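Local coordinates for transcriptional regulator, putative (Pseudomonas syringae pv. tomato, PDB 2R5F), which probably acts as a DNA-binding transcription factor of the SorC family, whose domain described here is thought to bind a sugar effector, at residues H9-Y20 against D255-G263. Residues are numbered along the deposited sequence; the frame is centred on the assembly and turned at random.
Sequences HLELETRLQKMY and DVGTARGLG. With SO4 (sulfate ion), chain C.
Leu12 CG is anti to the backbone N (chi1 179°), and with chi2 at 55° the CD2 branch meets Ala259 CB at 3.7 Å, whereas Leu16, with CG anti to its carbonyl carbon, meets the same methyl with CD1 at 3.6 Å. The two leucines thus straddle one alanine where the first and last helices of this putative sugar-binding domain, of a Rossmann-like family, 10-20 and 256-262, cross at 42°, their axes 10.2 Å apart at closest approach. Both lie against strand 24-28, whose Val25 touches Leu16 and whose Val27 touches Ala259, Val256 and His9. The other branch of Leu16, CD2, reaches Gly263 CA at 3.5 Å.

At the N-terminal end of helix 10-20 the N-cap residue His9 lays one ring face over Val256 CG1, a CH-pi contact of 4.2 Å to the ring centroid and offset toward the rim. Its NE2 is hydrogen-bonded to Glu29; its ND1 donates to sulfate O4. The ion, probably from the crystallisation liquor, is also held by Leu12 N through O3 and by Arg15 NH2 through O1 at 2.6 Å, and the helix N-terminus probably favours the anion. Arg260 stretches from CG to NE, one face of its guanidinium covered at the centre by Val256 CG1, its plane perpendicular to the His9 ring.

At the far end selenomethionine Met19 sets SE 3.6 Å from Gly263 C, and its terminal CE meets Leu262 O. Beside it the ring of Tyr20, which also touches Lys241 and Leu244 of helix 237-245, turns its edge to Leu262 O, and Tyr20 OH donates in the carbonyl plane to a lone pair of that oxygen at 2.6 Å.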
loop_
_atom_site.group_PDB
_atom_site.type_symbol
_atom_site.label_atom_id
_atom_site.label_comp_id
_atom_site.label_asym_id
_atom_site.label_seq_id
_atom_site.Cartn_x
_atom_site.Cartn_y
_atom_site.Cartn_z
ATOM N N HIS A 9 10.999 -18.597 3.670
ATOM C CA HIS A 9 10.502 -19.032 2.347
ATOM C C HIS A 9 11.175 -18.370 1.149
ATOM O O HIS A 9 10.513 -17.809 0.280
ATOM C CB HIS A 9 8.974 -18.909 2.286
ATOM C CG HIS A 9 8.286 -19.671 3.370
ATOM N ND1 HIS A 9 8.047 -21.024 3.290
ATOM C CD2 HIS A 9 7.836 -19.279 4.582
ATOM C CE1 HIS A 9 7.461 -21.433 4.397
ATOM N NE2 HIS A 9 7.309 -20.387 5.194
ATOM N N LEU A 10 12.501 -18.503 1.086
ATOM C CA LEU A 10 13.323 -17.753 0.133
ATOM C C LEU A 10 13.162 -18.248 -1.287
ATOM O O LEU A 10 13.231 -17.463 -2.236
ATOM C CB LEU A 10 14.803 -17.772 0.543
ATOM C CG LEU A 10 15.250 -17.023 1.812
ATOM C CD1 LEU A 10 16.781 -17.163 2.004
ATOM C CD2 LEU A 10 14.823 -15.550 1.844
ATOM N N GLU A 11 12.954 -19.558 -1.427
ATOM C CA GLU A 11 12.680 -20.154 -2.720
ATOM C C GLU A 11 11.293 -19.747 -3.280
ATOM O O GLU A 11 11.142 -19.464 -4.469
ATOM C CB GLU A 11 12.817 -21.668 -2.629
ATOM C CG GLU A 11 14.200 -22.121 -2.134
ATOM C CD GLU A 11 14.331 -23.624 -2.044
ATOM O OE1 GLU A 11 13.287 -24.336 -2.089
ATOM O OE2 GLU A 11 15.487 -24.112 -1.940
ATOM N N LEU A 12 10.289 -19.716 -2.429
ATOM C CA LEU A 12 8.961 -19.256 -2.845
ATOM C C LEU A 12 9.017 -17.778 -3.304
ATOM O O LEU A 12 8.488 -17.424 -4.359
ATOM C CB LEU A 12 7.956 -19.462 -1.702
ATOM C CG LEU A 12 6.484 -19.065 -1.832
ATOM C CD1 LEU A 12 5.896 -19.735 -3.068
ATOM C CD2 LEU A 12 5.720 -19.513 -0.567
ATOM N N GLU A 13 9.678 -16.933 -2.515
ATOM C CA GLU A 13 9.940 -15.546 -2.896
ATOM C C GLU A 13 10.542 -15.435 -4.300
ATOM O O GLU A 13 10.014 -14.701 -5.162
ATOM C CB GLU A 13 10.881 -14.904 -1.875
ATOM C CG GLU A 13 10.205 -14.651 -0.529
ATOM C CD GLU A 13 11.134 -14.040 0.534
ATOM O OE1 GLU A 13 12.289 -13.689 0.219
ATOM O OE2 GLU A 13 10.695 -13.904 1.706
ATOM N N THR A 14 11.643 -16.174 -4.518
ATOM C CA THR A 14 12.319 -16.236 -5.810
ATOM C C THR A 14 11.419 -16.627 -7.008
ATOM O O THR A 14 11.468 -15.971 -8.053
ATOM C CB THR A 14 13.545 -17.188 -5.737
ATOM O OG1 THR A 14 14.499 -16.600 -4.850
ATOM C CG2 THR A 14 14.172 -17.363 -7.083
ATOM N N ARG A 15 10.621 -17.687 -6.868
ATOM C CA ARG A 15 9.701 -18.125 -7.948
ATOM C C ARG A 15 8.654 -17.060 -8.303
ATOM O O ARG A 15 8.385 -16.820 -9.475
ATOM C CB ARG A 15 9.019 -19.469 -7.605
ATOM C CG ARG A 15 9.987 -20.668 -7.571
ATOM C CD ARG A 15 9.285 -22.030 -7.366
ATOM N NE ARG A 15 8.752 -22.159 -6.004
ATOM C CZ ARG A 15 9.402 -22.726 -4.988
ATOM N NH1 ARG A 15 10.617 -23.232 -5.175
ATOM N NH2 ARG A 15 8.839 -22.779 -3.787
ATOM N N LEU A 16 8.088 -16.422 -7.278
ATOM C CA LEU A 16 7.102 -15.358 -7.450
ATOM C C LEU A 16 7.714 -14.145 -8.168
ATOM O O LEU A 16 7.109 -13.604 -9.101
ATOM C CB LEU A 16 6.492 -14.957 -6.097
ATOM C CG LEU A 16 5.579 -15.997 -5.406
ATOM C CD1 LEU A 16 4.974 -15.435 -4.136
ATOM C CD2 LEU A 16 4.490 -16.467 -6.310
ATOM N N GLN A 17 8.925 -13.749 -7.754
ATOM C CA GLN A 17 9.692 -12.691 -8.431
ATOM C C GLN A 17 9.919 -12.998 -9.905
ATOM O O GLN A 17 9.751 -12.124 -10.739
ATOM C CB GLN A 17 11.028 -12.434 -7.729
ATOM C CG GLN A 17 10.871 -11.855 -6.315
ATOM C CD GLN A 17 12.152 -11.822 -5.532
ATOM O OE1 GLN A 17 12.174 -11.424 -4.375
ATOM N NE2 GLN A 17 13.234 -12.227 -6.153
ATOM N N LYS A 18 10.293 -14.232 -10.227
ATOM C CA LYS A 18 10.450 -14.629 -11.626
ATOM C C LYS A 18 9.111 -14.721 -12.373
ATOM O O LYS A 18 9.002 -14.232 -13.493
ATOM C CB LYS A 18 11.211 -15.953 -11.760
ATOM C CG LYS A 18 12.691 -15.847 -11.441
ATOM C CD LYS A 18 13.504 -17.061 -11.896
ATOM C CE LYS A 18 13.677 -18.068 -10.758
ATOM N NZ LYS A 18 12.730 -19.239 -10.836
HETATM N N MSE A 19 8.108 -15.357 -11.759
HETATM C CA MSE A 19 6.786 -15.529 -12.379
HETATM C C MSE A 19 6.089 -14.227 -12.750
HETATM O O MSE A 19 5.481 -14.127 -13.817
HETATM C CB MSE A 19 5.841 -16.302 -11.471
HETATM C CG MSE A 19 6.103 -17.763 -11.416
HETATM SE SE MSE A 19 4.814 -18.587 -10.196
HETATM C CE MSE A 19 3.152 -18.134 -11.153
ATOM N N TYR A 20 6.156 -13.256 -11.846
ATOM C CA TYR A 20 5.430 -12.000 -11.996
ATOM C C TYR A 20 6.307 -10.819 -12.420
ATOM O O TYR A 20 5.805 -9.697 -12.583
ATOM C CB TYR A 20 4.647 -11.691 -10.708
ATOM C CG TYR A 20 3.577 -12.741 -10.480
ATOM C CD1 TYR A 20 2.427 -12.767 -11.285
ATOM C CD2 TYR A 20 3.730 -13.731 -9.503
ATOM C CE1 TYR A 20 1.459 -13.732 -11.109
ATOM C CE2 TYR A 20 2.750 -14.710 -9.328
ATOM C CZ TYR A 20 1.628 -14.695 -10.137
ATOM O OH TYR A 20 0.661 -15.643 -9.987
ATOM N N ASP A 255 1.673 -13.202 3.053
ATOM C CA ASP A 255 1.846 -14.423 3.871
ATOM C C ASP A 255 2.132 -15.662 3.014
ATOM O O ASP A 255 1.999 -15.613 1.785
ATOM C CB ASP A 255 0.583 -14.644 4.722
ATOM C CG ASP A 255 -0.661 -14.780 3.865
ATOM O OD1 ASP A 255 -1.083 -13.769 3.283
ATOM O OD2 ASP A 255 -1.186 -15.905 3.744
ATOM N N VAL A 256 2.502 -16.773 3.664
ATOM C CA VAL A 256 2.804 -18.038 2.981
ATOM C C VAL A 256 1.628 -18.587 2.159
ATOM O O VAL A 256 1.805 -19.024 1.045
ATOM C CB VAL A 256 3.225 -19.211 3.977
ATOM C CG1 VAL A 256 3.659 -20.443 3.193
ATOM C CG2 VAL A 256 4.309 -18.818 4.884
ATOM N N GLY A 257 0.438 -18.614 2.732
ATOM C CA GLY A 257 -0.708 -19.233 2.045
ATOM C C GLY A 257 -0.982 -18.469 0.771
ATOM O O GLY A 257 -1.140 -19.075 -0.295
ATOM N N THR A 258 -1.008 -17.143 0.877
ATOM C CA THR A 258 -1.217 -16.270 -0.265
ATOM C C THR A 258 -0.136 -16.477 -1.313
ATOM O O THR A 258 -0.437 -16.578 -2.485
ATOM C CB THR A 258 -1.268 -14.767 0.134
ATOM O OG1 THR A 258 -2.319 -14.576 1.098
ATOM C CG2 THR A 258 -1.560 -13.883 -1.098
ATOM N N ALA A 259 1.116 -16.515 -0.877
ATOM C CA ALA A 259 2.244 -16.666 -1.775
ATOM C C ALA A 259 2.142 -17.990 -2.516
ATOM O O ALA A 259 2.463 -18.062 -3.697
ATOM C CB ALA A 259 3.555 -16.583 -0.998
ATOM N N ARG A 260 1.691 -19.031 -1.813
ATOM C CA ARG A 260 1.457 -20.345 -2.421
ATOM C C ARG A 260 0.284 -20.331 -3.410
ATOM O O ARG A 260 0.380 -20.903 -4.474
ATOM C CB ARG A 260 1.338 -21.434 -1.350
ATOM C CG ARG A 260 2.730 -21.916 -0.820
ATOM C CD ARG A 260 2.659 -22.876 0.374
ATOM N NE ARG A 260 3.996 -23.145 0.943
ATOM C CZ ARG A 260 4.216 -23.657 2.162
ATOM N NH1 ARG A 260 5.459 -23.853 2.600
ATOM N NH2 ARG A 260 3.195 -23.964 2.960
ATOM N N GLY A 261 -0.815 -19.658 -3.065
ATOM C CA GLY A 261 -1.912 -19.440 -4.011
ATOM C C GLY A 261 -1.532 -18.763 -5.329
ATOM O O GLY A 261 -2.017 -19.166 -6.399
ATOM N N LEU A 262 -0.679 -17.734 -5.232
ATOM C CA LEU A 262 -0.080 -17.013 -6.375
ATOM C C LEU A 262 0.958 -17.822 -7.171
ATOM O O LEU A 262 1.238 -17.497 -8.314
ATOM C CB LEU A 262 0.608 -15.719 -5.883
ATOM C CG LEU A 262 -0.279 -14.554 -5.405
ATOM C CD1 LEU A 262 0.480 -13.538 -4.578
ATOM C CD2 LEU A 262 -0.980 -13.895 -6.574
ATOM N N GLY A 263 1.515 -18.862 -6.539
ATOM C CA GLY A 263 2.805 -19.464 -6.906
ATOM C C GLY A 263 2.747 -20.568 -7.938
ATOM O O GLY A 263 1.663 -20.953 -8.340
HETATM S S SO4 C . 9.393 -22.569 0.121
HETATM O O1 SO4 C . 9.079 -23.143 -1.194
HETATM O O2 SO4 C . 10.221 -23.479 0.907
HETATM O O3 SO4 C . 10.161 -21.326 -0.073
HETATM O O4 SO4 C . 8.125 -22.372 0.844
#